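Local coordinates for pfam DUF1093 family protein (Bacillus subtilis, PDB 3NPP), which is of unknown function, a small beta-rich protein of the DUF1093 family encoded by yxeA, its chain here lacking the N-terminal part of the full-length protein, at residues D77-D80 with S81-S84. Numbering follows the deposited sequence.
Sequences DMPD and SVQS
Asp-80 O is gripped twice: Ser-84 N donates to it at 3.1 Å, and a water donates from 2.9 Å while also bonding to Ser-84 OG. One residue earlier in the chain, the bond from Gln-83 N to Pro-79 O (2.8 Å) is nearly straight at both ends. Together they are the first i to i+4 bonds of helix 80-86, with Pro-79 at the N-cap position; being a proline, it offers the helix start its carbonyl but no side-chain cap. Gln-83 reaches back still further. With CG anti to its own carbonyl carbon (chi1 -67°) and the chain extended beyond it, the side chain runs over Pro-79 O and brings NE2 to Met-78 O at 2.9 Å. This oxygen lies close to the amide plane of Gln-83, whereas the donor sits 23° off the carbonyl plane of Met-78. The same glutamine thus holds two successive carbonyls of the loop, one by its backbone and one by its side chain. With an alanine at Gln-83, Met-78 O would probably lose this amide donor, and the loop would be less firmly held against the first helical turn. On the apolar side, the ring of Pro-79 lies alongside Val-82, Pro-79 CB against Val-82 CG2 at 3.7 Å. Selenomethionine Met-78, bent at its last torsion (chi3 -49°), crosses Val-82 at about a right angle and lays its CE against Val-82 CG1 (4.1 Å). All three side chains also touch Tyr-13, joining the C-terminal helix to strand 9-15, an outer strand, within this chain, of an antiparallel sheet. The chemistry is therefore two-sided: carbonyls at the helix start are bound by amide N-H groups and water, while the apolar side chains of Met-78, Pro-79 and Val-82 pack on one another and on Tyr-13.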
loop_
_atom_site.group_PDB
_atom_site.type_symbol
_atom_site.label_atom_id
_atom_site.label_comp_id
_atom_site.label_asym_id
_atom_site.label_seq_id
_atom_site.Cartn_x
_atom_site.Cartn_y
_atom_site.Cartn_z
ATOM N N ASP A 77 24.965 -8.567 5.057
ATOM C CA ASP A 77 24.168 -8.650 3.853
ATOM C C ASP A 77 23.289 -7.436 3.614
ATOM O O ASP A 77 22.608 -7.403 2.621
ATOM C CB ASP A 77 23.265 -9.888 3.895
ATOM C CG ASP A 77 24.027 -11.130 4.225
ATOM O OD1 ASP A 77 25.111 -11.338 3.614
ATOM O OD2 ASP A 77 23.580 -11.866 5.137
HETATM N N MSE A 78 23.319 -6.440 4.504
HETATM C CA MSE A 78 22.559 -5.221 4.302
HETATM C C MSE A 78 23.272 -4.382 3.245
HETATM O O MSE A 78 24.516 -4.551 3.032
HETATM C CB MSE A 78 22.451 -4.439 5.602
HETATM C CG MSE A 78 21.724 -5.204 6.701
HETATM SE SE MSE A 78 21.346 -4.163 8.262
HETATM C CE MSE A 78 23.089 -3.334 8.624
ATOM N N PRO A 79 22.562 -3.414 2.645
ATOM C CA PRO A 79 23.246 -2.481 1.733
ATOM C C PRO A 79 24.490 -1.790 2.352
ATOM O O PRO A 79 24.493 -1.489 3.555
ATOM C CB PRO A 79 22.183 -1.448 1.451
ATOM C CG PRO A 79 20.902 -2.209 1.554
ATOM C CD PRO A 79 21.103 -3.179 2.667
ATOM N N ASP A 80 25.506 -1.544 1.531
ATOM C CA ASP A 80 26.806 -1.038 2.027
ATOM C C ASP A 80 26.683 0.257 2.800
ATOM O O ASP A 80 27.230 0.364 3.906
ATOM C CB ASP A 80 27.823 -0.828 0.871
ATOM C CG ASP A 80 28.600 -2.101 0.505
ATOM O OD1 ASP A 80 28.153 -3.223 0.868
ATOM O OD2 ASP A 80 29.686 -1.964 -0.162
ATOM N N SER A 81 25.939 1.224 2.251
ATOM C CA SER A 81 25.727 2.512 2.952
ATOM C C SER A 81 24.869 2.384 4.200
ATOM O O SER A 81 25.053 3.159 5.135
ATOM C CB SER A 81 25.164 3.601 2.043
ATOM O OG SER A 81 26.016 3.867 0.928
ATOM N N VAL A 82 23.992 1.395 4.243
ATOM C CA VAL A 82 23.233 1.087 5.454
ATOM C C VAL A 82 24.145 0.498 6.530
ATOM O O VAL A 82 24.073 0.922 7.690
ATOM C CB VAL A 82 22.061 0.135 5.164
ATOM C CG1 VAL A 82 21.386 -0.301 6.453
ATOM C CG2 VAL A 82 21.078 0.810 4.217
ATOM N N GLN A 83 25.021 -0.440 6.149
ATOM C CA GLN A 83 26.049 -0.958 7.083
ATOM C C GLN A 83 26.907 0.176 7.739
ATOM O O GLN A 83 27.117 0.165 8.961
ATOM C CB GLN A 83 26.991 -1.946 6.388
ATOM C CG GLN A 83 26.367 -3.269 5.929
ATOM C CD GLN A 83 27.408 -4.225 5.344
ATOM O OE1 GLN A 83 28.558 -4.215 5.759
ATOM N NE2 GLN A 83 27.006 -5.049 4.380
ATOM N N SER A 84 27.356 1.143 6.924
ATOM C CA SER A 84 28.115 2.324 7.415
ATOM C C SER A 84 27.364 3.171 8.420
ATOM O O SER A 84 27.973 3.682 9.361
ATOM C CB SER A 84 28.534 3.236 6.261
ATOM O OG SER A 84 29.455 2.575 5.423
HETATM O O HOH W 1 30.027 -0.324 4.150
#